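Local coordinates for protein 6-phosphogluconate dehydrogenase (Pseudomonas syringae, PDB 5U5G) that probably acts as an NADP-dependent reductase in fosfomycin biosynthesis, binding NADP+ together with the substrate (2-oxopropyl)phosphonic acid, at residues C18-N32 with L41-L55. Residues are numbered along the deposited sequence; the frame is centred on the assembly and turned at random.
With NAP (NADP nicotinamide-adenine-dinucleotide phosphate), chain E.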
loop_
_atom_site.group_PDB
_atom_site.type_symbol
_atom_site.label_atom_id
_atom_site.label_comp_id
_atom_site.label_asym_id
_atom_site.label_seq_id
_atom_site.Cartn_x
_atom_site.Cartn_y
_atom_site.Cartn_z
ATOM N N CYS A 18 -1.100 -26.593 -3.320
ATOM C CA CYS A 18 -0.793 -28.003 -3.568
ATOM C C CYS A 18 0.548 -28.180 -4.270
ATOM O O CYS A 18 1.331 -29.063 -3.900
ATOM C CB CYS A 18 -1.893 -28.661 -4.396
ATOM S SG CYS A 18 -3.281 -29.182 -3.422
ATOM N N ARG A 19 0.822 -27.373 -5.301
ATOM C CA ARG A 19 2.110 -27.482 -5.980
ATOM C C ARG A 19 3.264 -27.268 -5.010
ATOM O O ARG A 19 4.270 -27.985 -5.062
ATOM C CB ARG A 19 2.198 -26.490 -7.144
ATOM C CG ARG A 19 1.739 -27.081 -8.464
ATOM C CD ARG A 19 0.804 -26.147 -9.175
ATOM N NE ARG A 19 1.527 -25.165 -9.980
ATOM C CZ ARG A 19 0.993 -24.013 -10.387
ATOM N NH1 ARG A 19 -0.255 -23.702 -10.031
ATOM N NH2 ARG A 19 1.705 -23.161 -11.118
ATOM N N ARG A 20 3.132 -26.294 -4.109
ATOM C CA ARG A 20 4.181 -26.059 -3.120
ATOM C C ARG A 20 4.350 -27.257 -2.191
ATOM O O ARG A 20 5.479 -27.653 -1.872
ATOM C CB ARG A 20 3.866 -24.789 -2.332
ATOM C CG ARG A 20 4.966 -24.339 -1.403
ATOM C CD ARG A 20 6.125 -23.746 -2.175
ATOM N NE ARG A 20 7.246 -23.458 -1.292
ATOM C CZ ARG A 20 8.361 -22.833 -1.666
ATOM N NH1 ARG A 20 8.515 -22.421 -2.917
ATOM N NH2 ARG A 20 9.323 -22.623 -0.778
ATOM N N LEU A 21 3.241 -27.856 -1.747
ATOM C CA LEU A 21 3.347 -29.030 -0.884
ATOM C C LEU A 21 4.014 -30.188 -1.623
ATOM O O LEU A 21 4.891 -30.865 -1.072
ATOM C CB LEU A 21 1.967 -29.448 -0.374
ATOM C CG LEU A 21 1.202 -28.460 0.507
ATOM C CD1 LEU A 21 -0.236 -28.926 0.644
ATOM C CD2 LEU A 21 1.870 -28.349 1.889
ATOM N N LEU A 22 3.600 -30.440 -2.872
ATOM C CA LEU A 22 4.258 -31.473 -3.664
ATOM C C LEU A 22 5.746 -31.179 -3.818
ATOM O O LEU A 22 6.570 -32.096 -3.787
ATOM C CB LEU A 22 3.597 -31.600 -5.038
ATOM C CG LEU A 22 2.191 -32.201 -5.181
ATOM C CD1 LEU A 22 1.683 -31.994 -6.600
ATOM C CD2 LEU A 22 2.176 -33.674 -4.820
ATOM N N ALA A 23 6.108 -29.900 -3.971
ATOM C CA ALA A 23 7.504 -29.536 -4.202
ATOM C C ALA A 23 8.382 -29.845 -2.993
ATOM O O ALA A 23 9.588 -30.072 -3.150
ATOM C CB ALA A 23 7.611 -28.054 -4.590
ATOM N N SER A 24 7.809 -29.874 -1.792
ATOM C CA SER A 24 8.542 -30.279 -0.601
ATOM C C SER A 24 8.489 -31.782 -0.381
ATOM O O SER A 24 8.984 -32.266 0.643
ATOM C CB SER A 24 8.001 -29.557 0.643
ATOM O OG SER A 24 6.892 -30.255 1.200
ATOM N N GLN A 25 7.892 -32.523 -1.315
ATOM C CA GLN A 25 7.822 -33.983 -1.288
ATOM C C GLN A 25 6.880 -34.491 -0.194
ATOM O O GLN A 25 7.036 -35.601 0.328
ATOM C CB GLN A 25 9.228 -34.594 -1.182
ATOM C CG GLN A 25 10.095 -34.148 -2.379
ATOM C CD GLN A 25 11.536 -34.647 -2.360
ATOM O OE1 GLN A 25 12.482 -33.847 -2.423
ATOM N NE2 GLN A 25 11.710 -35.968 -2.310
ATOM N N MET A 26 5.883 -33.688 0.134
ATOM C CA MET A 26 4.755 -34.166 0.928
ATOM C C MET A 26 3.847 -35.030 0.061
ATOM O O MET A 26 3.520 -34.633 -1.067
ATOM C CB MET A 26 3.975 -32.975 1.469
ATOM C CG MET A 26 3.113 -33.274 2.660
ATOM S SD MET A 26 2.898 -31.747 3.583
ATOM C CE MET A 26 4.619 -31.392 3.948
ATOM N N PRO A 27 3.429 -36.208 0.527
ATOM C CA PRO A 27 2.382 -36.943 -0.195
ATOM C C PRO A 27 1.050 -36.229 -0.019
ATOM O O PRO A 27 0.643 -35.928 1.104
ATOM C CB PRO A 27 2.380 -38.322 0.473
ATOM C CG PRO A 27 2.921 -38.078 1.844
ATOM C CD PRO A 27 3.827 -36.879 1.780
ATOM N N VAL A 28 0.387 -35.929 -1.134
ATOM C CA VAL A 28 -0.831 -35.120 -1.115
ATOM C C VAL A 28 -1.930 -35.852 -1.870
ATOM O O VAL A 28 -1.762 -36.196 -3.045
ATOM C CB VAL A 28 -0.619 -33.721 -1.728
ATOM C CG1 VAL A 28 -1.866 -32.867 -1.508
ATOM C CG2 VAL A 28 0.628 -33.032 -1.150
ATOM N N HIS A 29 -3.058 -36.065 -1.204
ATOM C CA HIS A 29 -4.269 -36.557 -1.847
ATOM C C HIS A 29 -5.222 -35.388 -2.065
ATOM O O HIS A 29 -5.451 -34.589 -1.153
ATOM C CB HIS A 29 -4.914 -37.652 -1.004
ATOM C CG HIS A 29 -4.116 -38.919 -0.969
ATOM N ND1 HIS A 29 -4.696 -40.167 -0.936
ATOM C CD2 HIS A 29 -2.777 -39.127 -0.989
ATOM C CE1 HIS A 29 -3.751 -41.090 -0.918
ATOM N NE2 HIS A 29 -2.578 -40.485 -0.950
ATOM N N VAL A 30 -5.756 -35.273 -3.270
ATOM C CA VAL A 30 -6.471 -34.067 -3.661
ATOM C C VAL A 30 -7.872 -34.434 -4.116
ATOM O O VAL A 30 -8.109 -35.505 -4.688
ATOM C CB VAL A 30 -5.727 -33.282 -4.762
ATOM C CG1 VAL A 30 -4.386 -32.790 -4.227
ATOM C CG2 VAL A 30 -5.556 -34.132 -6.021
ATOM N N HIS A 31 -8.805 -33.527 -3.833
ATOM C CA HIS A 31 -10.188 -33.624 -4.266
ATOM C C HIS A 31 -10.682 -32.264 -4.727
ATOM O O HIS A 31 -10.387 -31.237 -4.105
ATOM C CB HIS A 31 -11.110 -34.115 -3.157
ATOM C CG HIS A 31 -12.550 -34.121 -3.555
ATOM N ND1 HIS A 31 -13.086 -35.083 -4.382
ATOM C CD2 HIS A 31 -13.557 -33.256 -3.284
ATOM C CE1 HIS A 31 -14.367 -34.825 -4.583
ATOM N NE2 HIS A 31 -14.676 -33.721 -3.928
ATOM N N ASN A 32 -11.458 -32.266 -5.806
ATOM C CA ASN A 32 -12.128 -31.067 -6.276
ATOM C C ASN A 32 -13.420 -31.495 -6.958
ATOM O O ASN A 32 -13.503 -32.590 -7.522
ATOM C CB ASN A 32 -11.244 -30.258 -7.239
ATOM C CG ASN A 32 -11.804 -28.866 -7.528
ATOM O OD1 ASN A 32 -11.951 -28.044 -6.625
ATOM N ND2 ASN A 32 -12.068 -28.587 -8.795
ATOM N N LEU A 41 -1.746 -31.574 -11.155
ATOM C CA LEU A 41 -1.266 -32.019 -9.846
ATOM C C LEU A 41 -1.019 -33.523 -9.827
ATOM O O LEU A 41 -0.018 -33.987 -9.271
ATOM C CB LEU A 41 -2.270 -31.632 -8.762
ATOM C CG LEU A 41 -2.394 -30.119 -8.555
ATOM C CD1 LEU A 41 -3.459 -29.785 -7.525
ATOM C CD2 LEU A 41 -1.053 -29.554 -8.129
ATOM N N ILE A 42 -1.916 -34.297 -10.439
ATOM C CA ILE A 42 -1.739 -35.748 -10.501
ATOM C C ILE A 42 -0.483 -36.096 -11.289
ATOM O O ILE A 42 0.338 -36.914 -10.859
ATOM C CB ILE A 42 -2.990 -36.413 -11.102
ATOM C CG1 ILE A 42 -4.178 -36.235 -10.152
ATOM C CG2 ILE A 42 -2.730 -37.922 -11.412
ATOM C CD1 ILE A 42 -5.525 -36.552 -10.776
ATOM N N ARG A 43 -0.318 -35.474 -12.458
ATOM C CA ARG A 43 0.903 -35.641 -13.236
ATOM C C ARG A 43 2.146 -35.359 -12.396
ATOM O O ARG A 43 3.191 -35.984 -12.599
ATOM C CB ARG A 43 0.846 -34.724 -14.459
ATOM C CG ARG A 43 2.091 -34.678 -15.283
ATOM C CD ARG A 43 1.840 -33.951 -16.597
ATOM N NE ARG A 43 1.141 -32.683 -16.410
ATOM C CZ ARG A 43 1.717 -31.531 -16.063
ATOM N NH1 ARG A 43 3.028 -31.456 -15.850
ATOM N NH2 ARG A 43 0.969 -30.440 -15.922
ATOM N N GLN A 44 2.040 -34.463 -11.418
ATOM C CA GLN A 44 3.182 -34.096 -10.593
ATOM C C GLN A 44 3.243 -34.853 -9.270
ATOM O O GLN A 44 4.003 -34.459 -8.383
ATOM C CB GLN A 44 3.172 -32.595 -10.348
ATOM C CG GLN A 44 3.315 -31.789 -11.627
ATOM C CD GLN A 44 2.929 -30.333 -11.430
ATOM O OE1 GLN A 44 2.145 -30.008 -10.545
ATOM N NE2 GLN A 44 3.485 -29.457 -12.241
ATOM N N GLY A 45 2.475 -35.928 -9.117
ATOM C CA GLY A 45 2.601 -36.794 -7.959
ATOM C C GLY A 45 1.432 -36.809 -6.992
ATOM O O GLY A 45 1.434 -37.643 -6.076
ATOM N N ALA A 46 0.445 -35.922 -7.130
ATOM C CA ALA A 46 -0.700 -35.996 -6.227
ATOM C C ALA A 46 -1.559 -37.221 -6.546
ATOM O O ALA A 46 -1.503 -37.779 -7.644
ATOM C CB ALA A 46 -1.547 -34.734 -6.324
ATOM N N VAL A 47 -2.365 -37.632 -5.564
ATOM C CA VAL A 47 -3.248 -38.794 -5.676
ATOM C C VAL A 47 -4.697 -38.312 -5.667
ATOM O O VAL A 47 -5.126 -37.619 -4.734
ATOM C CB VAL A 47 -3.007 -39.803 -4.537
ATOM C CG1 VAL A 47 -3.947 -40.990 -4.675
ATOM C CG2 VAL A 47 -1.540 -40.271 -4.513
ATOM N N TRP A 48 -5.464 -38.708 -6.684
ATOM C CA TRP A 48 -6.860 -38.297 -6.772
ATOM C C TRP A 48 -7.718 -39.024 -5.741
ATOM O O TRP A 48 -7.662 -40.252 -5.626
ATOM C CB TRP A 48 -7.401 -38.563 -8.179
ATOM C CG TRP A 48 -8.880 -38.295 -8.345
ATOM C CD1 TRP A 48 -9.862 -39.217 -8.589
ATOM C CD2 TRP A 48 -9.536 -37.023 -8.277
ATOM N NE1 TRP A 48 -11.087 -38.594 -8.690
ATOM C CE2 TRP A 48 -10.916 -37.250 -8.498
ATOM C CE3 TRP A 48 -9.094 -35.712 -8.052
ATOM C CZ2 TRP A 48 -11.857 -36.215 -8.506
ATOM C CZ3 TRP A 48 -10.039 -34.682 -8.054
ATOM C CH2 TRP A 48 -11.400 -34.943 -8.285
ATOM N N ALA A 49 -8.504 -38.254 -4.980
ATOM C CA ALA A 49 -9.570 -38.786 -4.141
ATOM C C ALA A 49 -10.904 -38.398 -4.766
ATOM O O ALA A 49 -11.151 -37.197 -4.953
ATOM C CB ALA A 49 -9.468 -38.249 -2.705
ATOM N N PRO A 50 -11.771 -39.353 -5.141
ATOM C CA PRO A 50 -13.033 -38.980 -5.803
ATOM C C PRO A 50 -14.084 -38.415 -4.865
ATOM O O PRO A 50 -15.078 -37.853 -5.344
ATOM C CB PRO A 50 -13.514 -40.311 -6.413
ATOM C CG PRO A 50 -12.943 -41.354 -5.485
ATOM C CD PRO A 50 -11.572 -40.816 -5.129
ATOM N N ASP A 51 -13.921 -38.568 -3.557
ATOM C CA ASP A 51 -14.884 -38.028 -2.612
ATOM C C ASP A 51 -14.204 -37.903 -1.255
ATOM O O ASP A 51 -13.055 -38.317 -1.071
ATOM C CB ASP A 51 -16.163 -38.881 -2.554
ATOM C CG ASP A 51 -15.911 -40.338 -2.156
ATOM O OD1 ASP A 51 -14.843 -40.678 -1.595
ATOM O OD2 ASP A 51 -16.819 -41.160 -2.399
ATOM N N ILE A 52 -14.945 -37.337 -0.300
ATOM C CA ILE A 52 -14.414 -37.013 1.022
ATOM C C ILE A 52 -14.180 -38.271 1.847
ATOM O O ILE A 52 -13.294 -38.301 2.715
ATOM C CB ILE A 52 -15.373 -36.021 1.717
ATOM C CG1 ILE A 52 -15.445 -34.715 0.922
ATOM C CG2 ILE A 52 -14.968 -35.740 3.154
ATOM C CD1 ILE A 52 -14.109 -34.182 0.516
ATOM N N VAL A 53 -14.954 -39.328 1.591
ATOM C CA VAL A 53 -14.716 -40.607 2.252
ATOM C C VAL A 53 -13.325 -41.123 1.917
ATOM O O VAL A 53 -12.536 -41.469 2.807
ATOM C CB VAL A 53 -15.799 -41.628 1.854
ATOM C CG1 VAL A 53 -15.417 -43.028 2.333
ATOM C CG2 VAL A 53 -17.149 -41.209 2.407
ATOM N N ALA A 54 -13.007 -41.193 0.620
ATOM C CA ALA A 54 -11.699 -41.680 0.206
ATOM C C ALA A 54 -10.591 -40.798 0.756
ATOM O O ALA A 54 -9.530 -41.293 1.156
ATOM C CB ALA A 54 -11.619 -41.746 -1.321
ATOM N N LEU A 55 -10.810 -39.484 0.769
ATOM C CA LEU A 55 -9.761 -38.593 1.238
ATOM C C LEU A 55 -9.499 -38.802 2.723
ATOM O O LEU A 55 -8.347 -38.965 3.140
ATOM C CB LEU A 55 -10.138 -37.144 0.938
ATOM C CG LEU A 55 -9.073 -36.071 1.122
ATOM C CD1 LEU A 55 -7.921 -36.276 0.159
ATOM C CD2 LEU A 55 -9.718 -34.735 0.874
HETATM P PA NAP E . -11.416 -20.178 -7.410
HETATM O O1A NAP E . -12.676 -19.561 -7.892
HETATM O O2A NAP E . -10.164 -20.146 -8.252
HETATM O O5B NAP E . -11.696 -21.756 -6.975
HETATM C C5B NAP E . -12.819 -21.765 -6.127
HETATM C C4B NAP E . -12.866 -23.163 -5.475
HETATM O O4B NAP E . -14.050 -23.334 -4.698
HETATM C C3B NAP E . -12.816 -24.264 -6.595
HETATM O O3B NAP E . -12.135 -25.378 -6.106
HETATM C C2B NAP E . -14.312 -24.619 -6.708
HETATM O O2B NAP E . -14.575 -25.874 -7.108
HETATM C C1B NAP E . -14.688 -24.505 -5.177
HETATM N N9A NAP E . -16.127 -24.376 -5.062
HETATM C C8A NAP E . -16.936 -23.233 -5.221
HETATM N N7A NAP E . -18.263 -23.497 -5.073
HETATM C C5A NAP E . -18.298 -24.875 -4.818
HETATM C C6A NAP E . -19.358 -25.767 -4.581
HETATM N N6A NAP E . -20.659 -25.327 -4.561
HETATM N N1A NAP E . -19.136 -27.089 -4.365
HETATM C C2A NAP E . -17.825 -27.483 -4.392
HETATM N N3A NAP E . -16.715 -26.759 -4.597
HETATM C C4A NAP E . -16.980 -25.434 -4.812
HETATM O O3 NAP E . -11.231 -19.293 -6.039
HETATM P PN NAP E . -9.714 -19.099 -5.565
HETATM O O1N NAP E . -8.948 -20.361 -5.507
HETATM O O2N NAP E . -9.114 -17.781 -6.003
HETATM O O5D NAP E . -9.950 -18.723 -3.877
HETATM C C5D NAP E . -10.196 -19.834 -3.137
HETATM C C4D NAP E . -10.175 -19.397 -1.683
HETATM O O4D NAP E . -8.887 -18.809 -1.365
HETATM C C3D NAP E . -11.259 -18.261 -1.463
HETATM O O3D NAP E . -11.828 -18.429 -0.196
HETATM C C2D NAP E . -10.440 -16.990 -1.528
HETATM O O2D NAP E . -10.967 -15.946 -0.751
HETATM C C1D NAP E . -9.111 -17.492 -0.877
HETATM N N1N NAP E . -7.981 -16.680 -1.283
HETATM C C2N NAP E . -7.649 -16.487 -2.650
HETATM C C3N NAP E . -6.513 -15.770 -2.962
HETATM C C7N NAP E . -6.119 -15.578 -4.361
HETATM O O7N NAP E . -5.090 -14.982 -4.686
HETATM N N7N NAP E . -6.890 -16.124 -5.372
HETATM C C4N NAP E . -5.600 -15.217 -1.900
HETATM C C5N NAP E . -6.057 -15.461 -0.531
HETATM C C6N NAP E . -7.178 -16.132 -0.270
HETATM P P2B NAP E . -14.608 -26.117 -8.939
HETATM O O1X NAP E . -13.134 -26.076 -9.196
HETATM O O2X NAP E . -15.296 -27.479 -9.071
HETATM O O3X NAP E . -15.414 -24.904 -9.335
HETATM O O HOH W 1 1.627 -37.172 -3.299
HETATM O O HOH W 2 -7.425 -40.315 -1.016
#
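His-29 and Val-30 pair in parallel with Val-47 and Trp-48 through a ladder of three backbone bonds: Val-47 N gives to Val-28 O at 3.0 Å, Val-30 N to Val-47 O at 2.8 Å, and Ala-49 N to Val-30 O at 2.8 Å. Where the ladder begins, a water accepts from Val-28 N and donates to Gly-45 O, bridging the two backbones. Beyond its other end a side chain takes over: His-31 ND1 donates to Ala-49 O at 2.9 Å (158° at the hydrogen), with the acceptor in the ring plane. The anti setting of CG to the backbone N (chi1 176°) carries the imidazole to this carbonyl, and the bond implies a proton on ND1. The His-29 ring lies flat against Val-47, whose CB sits 3.6 Å above its centre, while ND1 meets a water that also donates weakly to Ala-54 O. Asp-51 caps helix 52-58, OD1 accepting from Ala-54 N. Just past the end of strand 28-31, Asn-32 grips NADP: OD1 accepts from ribose O3B and from Leu-10 N, and ND2 donates to phosphate O1X at 2.8 Å and to Ser-34 O. On the helical side, Leu-22 wedges CD1 against Leu-41 CD2 and CD2 against Ala-46, beside the Schellman turn at Gly-45 that ends helix 39-43. Strand 28-31, helix 39-43 and strand 47-48 form a Rossmann-type beta-alpha-beta unit; strand 47-48 is the sheet edge within the chain, strand 28-31 pairs on its other side with strand 5-8, and helix 12-23 packs against the unit's helix.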